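Local coordinates for extracellular ligand-binding receptor (Desulfohalobium retbaense DSM 5692, PDB 5ERE), which binds 4-methyl-2-oxopentanoate, calcium and cytosine at separate sites and probably acts as an extracellular receptor that senses small solutes for signalling, at residues Val382-Thr387 with Glu404-Gln409; Val391-Ala394 with Ser400-Gly403. All blocks are in the same frame, centred on the assembly; numbering follows the deposited sequence.

Interaction 1 of 2, residues Val382-Thr387 with Glu404-Gln409; sequences VTVDAT and EDISGQ. With CYT (6-aminopyrimidin-2(1H)-one), chain C.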
ATOM      1  N   VAL A 382     -33.538  -0.992  10.259  1.00 41.68           N
ATOM      2  CA  VAL A 382     -34.785  -0.802  10.968  1.00 34.71           C
ATOM      3  C   VAL A 382     -35.898  -0.343  10.061  1.00 38.61           C
ATOM      4  O   VAL A 382     -35.674   0.176   8.943  1.00 38.63           O
ATOM      5  CB  VAL A 382     -34.649   0.215  12.103  1.00 38.08           C
ATOM      6  CG1 VAL A 382     -33.593  -0.213  13.095  1.00 43.39           C
ATOM      7  CG2 VAL A 382     -34.334   1.611  11.549  1.00 42.37           C
ATOM      8  N   THR A 383     -37.113  -0.524  10.555  1.00 41.58           N
ATOM      9  CA  THR A 383     -38.257   0.174  10.016  1.00 45.56           C
ATOM     10  C   THR A 383     -38.716   1.136  11.081  1.00 47.37           C
ATOM     11  O   THR A 383     -38.515   0.891  12.272  1.00 40.22           O
ATOM     12  CB  THR A 383     -39.397  -0.771   9.600  1.00 44.62           C
ATOM     13  OG1 THR A 383     -39.767  -1.611  10.698  1.00 49.07           O
ATOM     14  CG2 THR A 383     -38.951  -1.599   8.421  1.00 44.79           C
ATOM     15  N   VAL A 384     -39.313   2.230  10.609  1.00 44.36           N
ATOM     16  CA  VAL A 384     -39.699   3.397  11.401  1.00 48.05           C
ATOM     17  C   VAL A 384     -41.088   3.846  10.940  1.00 50.99           C
ATOM     18  O   VAL A 384     -41.281   4.114   9.752  1.00 46.03           O
ATOM     19  CB  VAL A 384     -38.698   4.570  11.217  1.00 54.03           C
ATOM     20  CG1 VAL A 384     -39.087   5.766  12.088  1.00 54.54           C
ATOM     21  CG2 VAL A 384     -37.280   4.122  11.528  1.00 49.95           C
ATOM     22  N   ASP A 385     -42.049   3.935  11.856  1.00 54.53           N
ATOM     23  CA  ASP A 385     -43.427   4.262  11.464  1.00 58.51           C
ATOM     24  C   ASP A 385     -43.674   5.762  11.228  1.00 59.32           C
ATOM     25  O   ASP A 385     -42.786   6.614  11.421  1.00 54.40           O
ATOM     26  CB  ASP A 385     -44.438   3.722  12.507  1.00 56.78           C
ATOM     27  CG  ASP A 385     -44.347   4.408  13.875  1.00 61.61           C
ATOM     28  OD1 ASP A 385     -43.850   5.554  13.983  1.00 57.53           O
ATOM     29  OD2 ASP A 385     -44.809   3.787  14.865  1.00 64.60           O
ATOM     30  N   ALA A 386     -44.902   6.072  10.822  1.00 60.06           N
ATOM     31  CA  ALA A 386     -45.275   7.432  10.424  1.00 62.31           C
ATOM     32  C   ALA A 386     -45.070   8.445  11.564  1.00 57.75           C
ATOM     33  O   ALA A 386     -45.070   9.650  11.327  1.00 64.56           O
ATOM     34  CB  ALA A 386     -46.727   7.441   9.926  1.00 55.49           C
ATOM     35  N   THR A 387     -44.852   7.951  12.788  1.00 53.28           N
ATOM     36  CA  THR A 387     -44.613   8.799  13.964  1.00 53.02           C
ATOM     37  C   THR A 387     -43.124   9.002  14.272  1.00 50.75           C
ATOM     38  O   THR A 387     -42.763   9.806  15.118  1.00 54.96           O
ATOM     39  CB  THR A 387     -45.292   8.209  15.229  1.00 59.01           C
ATOM     40  OG1 THR A 387     -44.446   7.215  15.833  1.00 59.40           O
ATOM     41  CG2 THR A 387     -46.627   7.577  14.874  1.00 64.34           C
ATOM     42  N   GLU A 404     -37.872   3.153  20.260  1.00 53.99           N
ATOM     43  CA  GLU A 404     -37.165   4.420  20.349  1.00 55.21           C
ATOM     44  C   GLU A 404     -37.753   5.496  19.412  1.00 55.53           C
ATOM     45  O   GLU A 404     -38.009   5.244  18.233  1.00 52.91           O
ATOM     46  CB  GLU A 404     -35.681   4.206  20.059  1.00 59.74           C
ATOM     47  CG  GLU A 404     -34.913   3.570  21.224  1.00 66.54           C
ATOM     48  CD  GLU A 404     -34.426   4.586  22.247  1.00 66.02           C
ATOM     49  OE1 GLU A 404     -34.719   5.793  22.093  1.00 70.91           O
ATOM     50  OE2 GLU A 404     -33.743   4.176  23.204  1.00 70.04           O
ATOM     51  N   ASP A 405     -37.974   6.687  19.972  1.00 52.25           N
ATOM     52  CA  ASP A 405     -38.466   7.863  19.232  1.00 64.52           C
ATOM     53  C   ASP A 405     -37.292   8.586  18.590  1.00 55.77           C
ATOM     54  O   ASP A 405     -36.474   9.171  19.297  1.00 52.51           O
ATOM     55  CB  ASP A 405     -39.231   8.809  20.181  1.00 67.72           C
ATOM     56  CG  ASP A 405     -39.701  10.118  19.525  1.00 62.51           C
ATOM     57  OD1 ASP A 405     -39.642  10.317  18.280  1.00 54.64           O
ATOM     58  OD2 ASP A 405     -40.166  10.975  20.300  1.00 67.50           O
ATOM     59  N   ILE A 406     -37.203   8.527  17.261  1.00 55.56           N
ATOM     60  CA  ILE A 406     -36.142   9.230  16.520  1.00 57.97           C
ATOM     61  C   ILE A 406     -36.757  10.308  15.610  1.00 52.38           C
ATOM     62  O   ILE A 406     -36.172  10.687  14.583  1.00 46.09           O
ATOM     63  CB  ILE A 406     -35.284   8.222  15.698  1.00 46.82           C
ATOM     64  CG1 ILE A 406     -36.132   7.545  14.610  1.00 47.62           C
ATOM     65  CG2 ILE A 406     -34.677   7.143  16.644  1.00 43.88           C
ATOM     66  CD1 ILE A 406     -35.342   6.710  13.650  1.00 41.54           C
ATOM     67  N   SER A 407     -37.943  10.790  15.987  1.00 50.56           N
ATOM     68  CA  SER A 407     -38.685  11.761  15.173  1.00 54.03           C
ATOM     69  C   SER A 407     -37.983  13.134  15.100  1.00 46.00           C
ATOM     70  O   SER A 407     -38.312  13.946  14.239  1.00 56.41           O
ATOM     71  CB  SER A 407     -40.113  11.948  15.705  1.00 53.20           C
ATOM     72  OG  SER A 407     -40.114  12.546  16.983  1.00 52.92           O
ATOM     73  N   GLY A 408     -37.023  13.355  15.998  1.00 43.65           N
ATOM     74  CA  GLY A 408     -36.252  14.590  16.082  1.00 44.49           C
ATOM     75  C   GLY A 408     -34.904  14.509  15.373  1.00 46.18           C
ATOM     76  O   GLY A 408     -34.173  15.487  15.320  1.00 43.08           O
ATOM     77  N   GLN A 409     -34.567  13.353  14.804  1.00 42.86           N
ATOM     78  CA  GLN A 409     -33.314  13.240  14.064  1.00 43.17           C
ATOM     79  C   GLN A 409     -33.445  14.007  12.729  1.00 37.10           C
ATOM     80  O   GLN A 409     -34.467  13.937  12.043  1.00 47.12           O
ATOM     81  CB  GLN A 409     -32.932  11.766  13.850  1.00 43.43           C
ATOM     82  CG  GLN A 409     -32.553  11.062  15.164  1.00 36.01           C
ATOM     83  CD  GLN A 409     -32.002   9.636  14.994  1.00 40.38           C
ATOM     84  OE1 GLN A 409     -31.865   9.114  13.881  1.00 43.44           O
ATOM     85  NE2 GLN A 409     -31.715   8.998  16.114  1.00 47.74           N
TER
HETATM   86  N3  CYT C 602     -30.799   4.354  14.529  1.00 38.76           N
HETATM   87  C4  CYT C 602     -31.173   3.739  13.407  1.00 48.02           C
HETATM   88  N1  CYT C 602     -31.637   6.411  13.669  1.00 36.99           N
HETATM   89  C2  CYT C 602     -31.015   5.691  14.697  1.00 40.44           C
HETATM   90  O2  CYT C 602     -30.638   6.293  15.727  1.00 35.81           O
HETATM   91  N4  CYT C 602     -30.939   2.400  13.312  1.00 39.66           N
HETATM   92  C5  CYT C 602     -31.815   4.458  12.339  1.00 45.24           C
HETATM   93  C6  CYT C 602     -32.025   5.774  12.507  1.00 42.06           C
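Beside the cytosine pocket of the Cache-like sensor domain, Val384 on strand 378-385 meets Ile406, a pocket residue in the loop before helix 410-418. Their apolar contact is small: Val384 CG2 lies 3.9 Å from Ile406 CD1, and no hydrogen bond joins the two segments. Ile406 CG1 sits between its own N and C (chi1 64°), and the extended chain beyond it carries CD1 to where it touches both the valine and the base, 3.6 Å from cytosine C6. Val382 lines the pocket on the strand side, its CG1 3.7 Å from cytosine N4. From the loop, the amide of Gln409 addresses the base edge: NE2 donates to O2 at 2.9 Å in a nearly straight bond (171°), while OE1 approaches N1 to 2.7 Å and also accepts from Gln411 NE2. Glu431 and Val430 N hold cytosine as well. Toward the surface, Thr387 O rests 3.5 Å from Ser407 CB. Each of these residues ends an Asx turn, in which Asp385 OD1 or Asp405 OD1 takes both the N-H and the hydroxyl of the residue two further on. An isoleucine and a glutamine from the loop, set against a valine of the sheet, are consistent with the ligand pocket of a PAS-like Cache sensor.

Interaction 2 of 2, residues Val391-Ala394 with Ser400-Gly403; sequences VNVA and SVIG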
ATOM      1  N   VAL A 391     -39.901   0.480  14.875  1.00 47.33           N
ATOM      2  CA  VAL A 391     -40.883  -0.567  15.126  1.00 51.22           C
ATOM      3  C   VAL A 391     -40.373  -1.956  14.757  1.00 48.82           C
ATOM      4  O   VAL A 391     -41.047  -2.931  15.014  1.00 56.56           O
ATOM      5  CB  VAL A 391     -42.205  -0.304  14.352  1.00 53.90           C
ATOM      6  CG1 VAL A 391     -42.831   1.014  14.803  1.00 52.78           C
ATOM      7  CG2 VAL A 391     -41.986  -0.314  12.835  1.00 51.88           C
ATOM      8  N   ASN A 392     -39.193  -2.046  14.152  1.00 48.29           N
ATOM      9  CA  ASN A 392     -38.610  -3.342  13.858  1.00 47.68           C
ATOM     10  C   ASN A 392     -37.117  -3.160  13.554  1.00 48.31           C
ATOM     11  O   ASN A 392     -36.688  -2.062  13.216  1.00 45.49           O
ATOM     12  CB  ASN A 392     -39.372  -4.026  12.701  1.00 45.39           C
ATOM     13  CG  ASN A 392     -39.191  -5.550  12.682  1.00 50.41           C
ATOM     14  OD1 ASN A 392     -38.502  -6.107  13.522  1.00 43.24           O
ATOM     15  ND2 ASN A 392     -39.834  -6.225  11.719  1.00 56.46           N
ATOM     16  N   VAL A 393     -36.330  -4.220  13.728  1.00 48.72           N
ATOM     17  CA  VAL A 393     -34.885  -4.170  13.518  1.00 39.80           C
ATOM     18  C   VAL A 393     -34.317  -5.548  13.216  1.00 47.14           C
ATOM     19  O   VAL A 393     -34.772  -6.536  13.770  1.00 44.46           O
ATOM     20  CB  VAL A 393     -34.149  -3.605  14.755  1.00 44.88           C
ATOM     21  CG1 VAL A 393     -34.381  -4.488  15.998  1.00 43.08           C
ATOM     22  CG2 VAL A 393     -32.640  -3.447  14.481  1.00 43.02           C
ATOM     23  N   ALA A 394     -33.319  -5.588  12.342  1.00 35.98           N
ATOM     24  CA  ALA A 394     -32.443  -6.720  12.187  1.00 37.41           C
ATOM     25  C   ALA A 394     -31.003  -6.231  12.191  1.00 40.05           C
ATOM     26  O   ALA A 394     -30.711  -5.203  11.601  1.00 37.07           O
ATOM     27  CB  ALA A 394     -32.746  -7.481  10.886  1.00 40.07           C
ATOM     28  N   SER A 400     -33.599  -3.914  21.566  1.00 49.46           N
ATOM     29  CA  SER A 400     -33.820  -2.841  22.521  1.00 50.70           C
ATOM     30  C   SER A 400     -34.100  -1.475  21.856  1.00 53.40           C
ATOM     31  O   SER A 400     -34.734  -0.615  22.454  1.00 56.46           O
ATOM     32  CB  SER A 400     -32.621  -2.740  23.445  1.00 47.15           C
ATOM     33  OG  SER A 400     -31.473  -2.335  22.745  1.00 56.13           O
ATOM     34  N   VAL A 401     -33.664  -1.275  20.617  1.00 45.38           N
ATOM     35  CA  VAL A 401     -33.927   0.017  19.974  1.00 50.87           C
ATOM     36  C   VAL A 401     -35.396   0.102  19.552  1.00 49.24           C
ATOM     37  O   VAL A 401     -35.884   1.174  19.266  1.00 44.44           O
ATOM     38  CB  VAL A 401     -32.989   0.262  18.758  1.00 44.79           C
ATOM     39  CG1 VAL A 401     -31.552   0.048  19.186  1.00 52.31           C
ATOM     40  CG2 VAL A 401     -33.338  -0.655  17.582  1.00 44.16           C
ATOM     41  N   ILE A 402     -36.119  -1.014  19.544  1.00 51.99           N
ATOM     42  CA  ILE A 402     -37.529  -0.946  19.155  1.00 51.14           C
ATOM     43  C   ILE A 402     -38.275  -0.104  20.171  1.00 53.72           C
ATOM     44  O   ILE A 402     -38.043  -0.207  21.369  1.00 54.87           O
ATOM     45  CB  ILE A 402     -38.173  -2.332  19.030  1.00 47.87           C
ATOM     46  CG1 ILE A 402     -37.645  -3.046  17.773  1.00 54.29           C
ATOM     47  CG2 ILE A 402     -39.689  -2.209  18.959  1.00 45.45           C
ATOM     48  CD1 ILE A 402     -37.922  -4.537  17.736  1.00 52.14           C
ATOM     49  N   GLY A 403     -39.126   0.781  19.665  1.00 47.26           N
ATOM     50  CA  GLY A 403     -39.831   1.735  20.503  1.00 49.90           C
ATOM     51  C   GLY A 403     -39.130   3.071  20.662  1.00 49.09           C
ATOM     52  O   GLY A 403     -39.709   4.033  21.167  1.00 53.95           O
TER
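Strand 391-394 is met by the end of a short 3-10 turn and the loop that follows it, the backbones coming nearest at Val391 and Ile402, whose CA atoms are 5.3 Å apart. No hydrogen bond crosses between the two segments, so the loop packs on the strand here without extending the sheet; just beyond, Gly403 does pair by its backbone with Ile390. Gly403 has a positive phi (92°), a conformation readily open to glycine. Within the sheet the strand pairs with 378-385, and there Val391 and Asn392 both face Thr383, which defines a classic beta bulge.

Ile402 supplies most of the loop's contribution. Its CG1 stands anti to the carbonyl carbon (chi1 -72°) and the chain runs on extended, which lays the CG1-CD1 arm over the strand: CG1 is 4.0 Å from Asn392 CA, and CD1 is 3.9 Å from Val393 CG1. The side chains of Val393 and Ile402 cross at a slant. Val401 meets the same valine nearer its backbone, CG2 lying 4.2 Å from Val393 CB, and also touches Val430 and Glu431 of the cytosine site.

Asn392 starts away from the loop; its side chain touches helix 362-374, where ND2 bonds to Ser365 OG. Its OD1 accepts from Val393 N at 2.9 Å, but the bond is bent (134°) and the donor stands above the carbonyl plane. The bond to Ser365 ties the amide to the helix, while Ile402 packs on the Asn392 backbone. Such apolar packing of a connecting loop against a strand of the antiparallel sheet, with a helix also touching that strand, fits the PAS-like fold of Cache sensor domains.

How the interactions relate
Interaction 2 is nested in the chain within the loop that interaction 1 closes, and their centres are 10 Å apart. Both use the same antiparallel sheet, since 378-385 and 390-394 are neighbouring strands: Thr383 O and Val391 N are 3.0 Å apart, a probable hydrogen bond. The loop leading to helix 410-418 supplies the second segment of each. Interaction 2 is buried and joins its segments by apolar packing, burying 201 Å². Interaction 1 buries 127 Å² and runs from the cytosine pocket to exposed turns, so aliphatic contact gives way to polar Asx turns along it. Interaction 1 reaches the base itself, whereas in interaction 2 the side chain of Val401 stays about 6 Å from the bound cytosine.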